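Local coordinates for serine--tRNA ligase, cytoplasmic (Candida albicans, PDB 3QO8), which attaches serine to tRNA(Ser) in two steps, first activating serine with ATP as Ser-AMP and then transferring it to the acceptor end of the tRNA, at residues 268-273 with 303-308; 381-386 with 396-401. All coordinates share one frame; numbering follows the deposited sequence.

Contact 1 (268-273 with 303-308); sequences PVRYAG and QFVLTE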
loop_
_atom_site.group_PDB
_atom_site.type_symbol
_atom_site.label_atom_id
_atom_site.label_comp_id
_atom_site.label_asym_id
_atom_site.label_seq_id
_atom_site.Cartn_x
_atom_site.Cartn_y
_atom_site.Cartn_z
ATOM N N PRO A 268 -28.488 11.835 -0.244
ATOM C CA PRO A 268 -27.389 10.906 0.024
ATOM C C PRO A 268 -26.029 11.484 -0.334
ATOM O O PRO A 268 -25.924 12.365 -1.188
ATOM C CB PRO A 268 -27.693 9.741 -0.926
ATOM C CG PRO A 268 -28.331 10.408 -2.094
ATOM C CD PRO A 268 -29.218 11.477 -1.473
ATOM N N VAL A 269 -24.993 11.003 0.337
ATOM C CA VAL A 269 -23.619 11.319 -0.034
ATOM C C VAL A 269 -23.009 10.051 -0.634
ATOM O O VAL A 269 -23.028 8.999 0.000
ATOM C CB VAL A 269 -22.803 11.756 1.192
ATOM C CG1 VAL A 269 -21.332 11.712 0.892
ATOM C CG2 VAL A 269 -23.230 13.152 1.659
ATOM N N ARG A 270 -22.490 10.147 -1.848
ATOM C CA ARG A 270 -21.976 8.977 -2.547
ATOM C C ARG A 270 -20.492 9.137 -2.875
ATOM O O ARG A 270 -20.104 10.112 -3.513
ATOM C CB ARG A 270 -22.771 8.768 -3.833
ATOM C CG ARG A 270 -24.303 8.635 -3.608
ATOM C CD ARG A 270 -25.005 8.220 -4.897
ATOM N NE ARG A 270 -26.416 7.871 -4.694
ATOM C CZ ARG A 270 -27.437 8.592 -5.142
ATOM N NH1 ARG A 270 -27.207 9.704 -5.829
ATOM N NH2 ARG A 270 -28.689 8.192 -4.925
ATOM N N TYR A 271 -19.674 8.183 -2.435
ATOM C CA TYR A 271 -18.234 8.215 -2.711
ATOM C C TYR A 271 -17.807 7.082 -3.653
ATOM O O TYR A 271 -18.210 5.932 -3.483
ATOM C CB TYR A 271 -17.424 8.121 -1.422
ATOM C CG TYR A 271 -17.606 9.326 -0.535
ATOM C CD1 TYR A 271 -17.153 10.581 -0.940
ATOM C CD2 TYR A 271 -18.250 9.223 0.685
ATOM C CE1 TYR A 271 -17.335 11.716 -0.128
ATOM C CE2 TYR A 271 -18.431 10.338 1.495
ATOM C CZ TYR A 271 -17.968 11.577 1.083
ATOM O OH TYR A 271 -18.159 12.677 1.891
ATOM N N ALA A 272 -17.010 7.442 -4.652
ATOM C CA ALA A 272 -16.304 6.487 -5.481
ATOM C C ALA A 272 -14.928 6.306 -4.848
ATOM O O ALA A 272 -13.987 7.065 -5.132
ATOM C CB ALA A 272 -16.192 7.017 -6.898
ATOM N N GLY A 273 -14.821 5.315 -3.967
ATOM C CA GLY A 273 -13.599 5.098 -3.215
ATOM C C GLY A 273 -12.559 4.398 -4.058
ATOM O O GLY A 273 -12.891 3.532 -4.845
ATOM N N GLN A 303 -18.011 1.608 -4.175
ATOM C CA GLN A 303 -19.131 2.524 -3.938
ATOM C C GLN A 303 -19.366 2.623 -2.441
ATOM O O GLN A 303 -19.539 1.603 -1.770
ATOM C CB GLN A 303 -20.426 1.987 -4.555
ATOM C CG GLN A 303 -20.407 1.798 -6.038
ATOM C CD GLN A 303 -21.751 1.295 -6.533
ATOM O OE1 GLN A 303 -22.751 2.001 -6.452
ATOM N NE2 GLN A 303 -21.781 0.063 -7.021
ATOM N N PHE A 304 -19.386 3.835 -1.897
ATOM C CA PHE A 304 -19.746 3.967 -0.497
ATOM C C PHE A 304 -20.761 5.087 -0.365
ATOM O O PHE A 304 -20.531 6.209 -0.829
ATOM C CB PHE A 304 -18.542 4.225 0.425
ATOM C CG PHE A 304 -18.908 4.175 1.898
ATOM C CD1 PHE A 304 -18.811 2.980 2.609
ATOM C CD2 PHE A 304 -19.417 5.288 2.538
ATOM C CE1 PHE A 304 -19.174 2.917 3.946
ATOM C CE2 PHE A 304 -19.793 5.236 3.881
ATOM C CZ PHE A 304 -19.674 4.052 4.584
ATOM N N VAL A 305 -21.880 4.779 0.274
ATOM C CA VAL A 305 -23.005 5.703 0.298
ATOM C C VAL A 305 -23.595 5.821 1.690
ATOM O O VAL A 305 -23.736 4.830 2.397
ATOM C CB VAL A 305 -24.128 5.250 -0.668
ATOM C CG1 VAL A 305 -25.273 6.267 -0.668
ATOM C CG2 VAL A 305 -23.579 5.063 -2.077
ATOM N N LEU A 306 -23.930 7.051 2.067
ATOM C CA LEU A 306 -24.662 7.324 3.287
ATOM C C LEU A 306 -25.997 7.904 2.869
ATOM O O LEU A 306 -26.058 8.777 2.000
ATOM C CB LEU A 306 -23.899 8.341 4.154
ATOM C CG LEU A 306 -22.491 8.004 4.638
ATOM C CD1 LEU A 306 -21.483 8.218 3.529
ATOM C CD2 LEU A 306 -22.109 8.913 5.819
ATOM N N THR A 307 -27.071 7.410 3.474
ATOM C CA THR A 307 -28.406 7.856 3.144
ATOM C C THR A 307 -29.221 7.998 4.421
ATOM O O THR A 307 -28.804 7.551 5.490
ATOM C CB THR A 307 -29.187 6.795 2.313
ATOM O OG1 THR A 307 -29.589 5.722 3.176
ATOM C CG2 THR A 307 -28.339 6.212 1.190
ATOM N N GLU A 308 -30.407 8.579 4.287
ATOM C CA GLU A 308 -31.395 8.550 5.355
ATOM C C GLU A 308 -31.858 7.119 5.583
ATOM O O GLU A 308 -31.931 6.325 4.640
ATOM C CB GLU A 308 -32.595 9.418 4.996
ATOM C CG GLU A 308 -32.241 10.840 4.636
ATOM C CD GLU A 308 -33.464 11.724 4.563
ATOM O OE1 GLU A 308 -33.704 12.317 3.495
ATOM O OE2 GLU A 308 -34.186 11.826 5.578
#

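Contact 2 (381-386 with 396-401); sequences LEIRCG and KYVHCL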
loop_
_atom_site.group_PDB
_atom_site.type_symbol
_atom_site.label_atom_id
_atom_site.label_comp_id
_atom_site.label_asym_id
_atom_site.label_seq_id
_atom_site.Cartn_x
_atom_site.Cartn_y
_atom_site.Cartn_z
ATOM N N LEU A 381 -19.712 4.751 14.819
ATOM C CA LEU A 381 -18.902 5.892 14.385
ATOM C C LEU A 381 -19.573 7.233 14.696
ATOM O O LEU A 381 -19.010 8.297 14.424
ATOM C CB LEU A 381 -18.628 5.761 12.889
ATOM C CG LEU A 381 -17.708 4.586 12.539
ATOM C CD1 LEU A 381 -17.888 4.149 11.078
ATOM C CD2 LEU A 381 -16.249 4.952 12.832
ATOM N N GLU A 382 -20.773 7.166 15.266
ATOM C CA GLU A 382 -21.555 8.354 15.611
ATOM C C GLU A 382 -21.756 9.280 14.417
ATOM O O GLU A 382 -21.343 10.446 14.437
ATOM C CB GLU A 382 -20.914 9.114 16.780
ATOM C CG GLU A 382 -20.798 8.300 18.061
ATOM C CD GLU A 382 -22.134 8.065 18.747
ATOM O OE1 GLU A 382 -23.140 8.680 18.337
ATOM O OE2 GLU A 382 -22.177 7.267 19.708
ATOM N N ILE A 383 -22.391 8.756 13.374
ATOM C CA ILE A 383 -22.722 9.556 12.204
ATOM C C ILE A 383 -24.223 9.814 12.201
ATOM O O ILE A 383 -25.012 8.988 11.741
ATOM C CB ILE A 383 -22.282 8.880 10.899
ATOM C CG1 ILE A 383 -20.814 8.463 10.994
ATOM C CG2 ILE A 383 -22.522 9.817 9.705
ATOM C CD1 ILE A 383 -20.313 7.677 9.762
ATOM N N ARG A 384 -24.616 10.962 12.741
ATOM C CA ARG A 384 -26.022 11.229 13.005
ATOM C C ARG A 384 -26.782 11.745 11.791
ATOM O O ARG A 384 -26.216 12.378 10.897
ATOM C CB ARG A 384 -26.191 12.192 14.192
ATOM C CG ARG A 384 -25.603 11.654 15.481
ATOM C CD ARG A 384 -25.871 12.575 16.665
ATOM N NE ARG A 384 -27.299 12.716 16.933
ATOM C CZ ARG A 384 -27.800 13.244 18.046
ATOM N NH1 ARG A 384 -26.983 13.676 19.005
ATOM N NH2 ARG A 384 -29.114 13.342 18.200
ATOM N N CYS A 385 -28.077 11.467 11.785
ATOM C CA CYS A 385 -28.959 11.872 10.711
ATOM C C CYS A 385 -30.191 12.587 11.264
ATOM O O CYS A 385 -30.947 12.018 12.049
ATOM C CB CYS A 385 -29.404 10.646 9.917
ATOM S SG CYS A 385 -30.399 11.042 8.475
ATOM N N GLY A 386 -30.381 13.831 10.842
ATOM C CA GLY A 386 -31.566 14.600 11.177
ATOM C C GLY A 386 -31.836 14.816 12.658
ATOM O O GLY A 386 -30.969 14.572 13.510
ATOM N N LYS A 396 -30.742 9.164 16.089
ATOM C CA LYS A 396 -30.956 8.615 14.756
ATOM C C LYS A 396 -29.680 8.764 13.924
ATOM O O LYS A 396 -29.088 9.845 13.854
ATOM C CB LYS A 396 -32.136 9.292 14.059
ATOM C CG LYS A 396 -32.418 8.735 12.672
ATOM C CD LYS A 396 -33.703 9.299 12.071
ATOM C CE LYS A 396 -33.464 10.642 11.407
ATOM N NZ LYS A 396 -34.667 11.136 10.685
ATOM N N TYR A 397 -29.257 7.662 13.310
ATOM C CA TYR A 397 -28.033 7.636 12.523
ATOM C C TYR A 397 -28.340 7.431 11.040
ATOM O O TYR A 397 -29.418 6.936 10.676
ATOM C CB TYR A 397 -27.119 6.516 13.025
ATOM C CG TYR A 397 -26.734 6.668 14.473
ATOM C CD1 TYR A 397 -25.764 7.590 14.852
ATOM C CD2 TYR A 397 -27.346 5.909 15.471
ATOM C CE1 TYR A 397 -25.403 7.746 16.170
ATOM C CE2 TYR A 397 -26.990 6.068 16.813
ATOM C CZ TYR A 397 -26.015 6.990 17.146
ATOM O OH TYR A 397 -25.619 7.177 18.450
ATOM N N VAL A 398 -27.397 7.825 10.186
ATOM C CA VAL A 398 -27.509 7.561 8.758
ATOM C C VAL A 398 -27.425 6.058 8.535
ATOM O O VAL A 398 -27.015 5.305 9.419
ATOM C CB VAL A 398 -26.347 8.213 7.971
ATOM C CG1 VAL A 398 -26.385 9.728 8.104
ATOM C CG2 VAL A 398 -25.011 7.669 8.460
ATOM N N HIS A 399 -27.807 5.611 7.351
ATOM C CA HIS A 399 -27.507 4.243 6.974
ATOM C C HIS A 399 -26.292 4.271 6.068
ATOM O O HIS A 399 -26.132 5.208 5.285
ATOM C CB HIS A 399 -28.691 3.597 6.248
ATOM C CG HIS A 399 -29.779 3.138 7.167
ATOM N ND1 HIS A 399 -30.843 2.376 6.737
ATOM C CD2 HIS A 399 -29.966 3.328 8.495
ATOM C CE1 HIS A 399 -31.640 2.119 7.758
ATOM N NE2 HIS A 399 -31.131 2.684 8.836
ATOM N N CYS A 400 -25.437 3.259 6.206
ATOM C CA CYS A 400 -24.277 3.081 5.343
ATOM C C CYS A 400 -24.439 1.848 4.473
ATOM O O CYS A 400 -24.859 0.790 4.938
ATOM C CB CYS A 400 -22.998 2.945 6.159
ATOM S SG CYS A 400 -22.805 4.344 7.311
ATOM N N LEU A 401 -24.084 2.010 3.209
ATOM C CA LEU A 401 -24.081 0.913 2.262
ATOM C C LEU A 401 -22.740 0.917 1.575
ATOM O O LEU A 401 -22.115 1.972 1.421
ATOM C CB LEU A 401 -25.171 1.119 1.218
ATOM C CG LEU A 401 -26.611 1.255 1.722
ATOM C CD1 LEU A 401 -27.015 2.721 1.770
ATOM C CD2 LEU A 401 -27.550 0.475 0.791
HETATM O O HOH W 1 -29.713 12.387 15.024
#

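Contact 1 (268-273 with 303-308)
The carbonyl oxygen of Phe304 is gripped from strand 269-273 by two neighbouring groups. Tyr271 N donates to Phe304 O at 2.7 Å, almost straight at the hydrogen (172°). Arg270 CA adds a longer CH...O contact to Phe304 O. Tyr271 O in turn accepts from Phe304 N at 2.9 Å, which closes the ring of this hydrogen-bonded antiparallel pair. The same ring recurs at Val269 and Leu306, with both N-to-O distances at 3.0 Å. Val269 O also takes a CH...O contact from Val305 CA, 3.3 Å away. The strand axes run 4.7 Å apart at 166°. These two strands belong to the mainly antiparallel sheet of the class II synthetase core. The connection between strands 269-278 and 297-307 contains the motif 2 loop, with the probable ATP-binding residues Arg279, Arg280 and Glu281. On the sheet face of Tyr271 and Phe304, Leu306 CD1 lies 4.2 Å from Tyr271 CE2 and approaches the ring obliquely. The Tyr271 hydroxyl is hydrogen-bonded to His255, and the Tyr271 ring packs edge-to-face with Tyr254. Phe304 lies beside Glu248, a likely serine-binding residue. On the other face, Arg270 and Val305 lie side by side and point the same way. Arg270 CG touches both Val305 methyls, with CG1 at 3.9 Å. From CG to NE the arginine chain is extended, and it carries the guanidinium past Val305 to a salt bridge of NE with Glu315 of helix 312-329. Pro268, which follows a cis peptide bond, places its CG over the centre of that guanidinium, 3.6 Å above the plane. Pro268 CB packs against Val305 CG1 and Thr307 CG2 of the other strand.

Contact 2 (381-386 with 396-401)
The backbones of 381-386 and 396-401 meet at a single bridge, Arg384 with Tyr397, whose CA atoms are 4.1 Å apart. Two hydrogen bonds frame it. Cys385 N donates to Lys396 O at 2.8 Å, tilted 32° from the carbonyl plane. Val398 N donates to Ile383 O at 3.1 Å, in the carbonyl plane. Ile383 O also lies at the edge of the Tyr397 ring, near its plane. The hydroxyl at the end of that ring donates to Glu382 OE1 at 2.9 Å. It meets the carboxylate on its syn side but out of plane, and the carboxylate and ring planes are 63° apart. Glu382 has two modelled conformers, so the bond, seen in one, is doubtful as a permanent link. Glu382 is the first residue past helix 376-381, in a Schellman motif; its positive phi turns the chain toward the short strand 384-385. That strand pairs in parallel with strand 259-260, a small two-stranded sheet beside the main catalytic sheet. Arg384 CG packs obliquely against Tyr397 CE1 at 4.0 Å. The Arg384 chain then bends at chi3 (62°), and its NE donates to a water at the guanidinium edge. The same water sits 2.9 Å from Lys396 O and also within bonding distance of Gly386 O, so it links both segments. The Arg384 guanidinium makes a cation-pi contact with Trp259, whose NE1 bonds to Gly386 O. Val398 fits between two apolar partners. Its CG2 presses on Ile383 CG2 at 3.5 Å, while its CG1 meets Cys385 CB at 3.6 Å. The Lys396 chain starts out extended, with CG anti to the backbone N; CB and CG run alongside Cys385 O, and the bend at chi3 brings CE closest to that oxygen.

In the fold
Contact 1 comes first along the chain. It closes the 29-residue connection between 268-273 and 303-308, a connection that contains the motif 2 loop. Helix 312-329 and several further strands follow before contact 2 opens. Contact 2 closes the short connection between 381-386 and 396-401, part of which is not modelled. The two are therefore in series, neither nested nor crossed. They join in space, because strand 399-404 lies next to strand 297-307 in the main sheet. His399 N probably hydrogen-bonds to Thr307 O, and Leu401 N to Val305 O. Leu306 of contact 1 also touches Ile383 of contact 2, which ties the main sheet to the segment after helix 376-381.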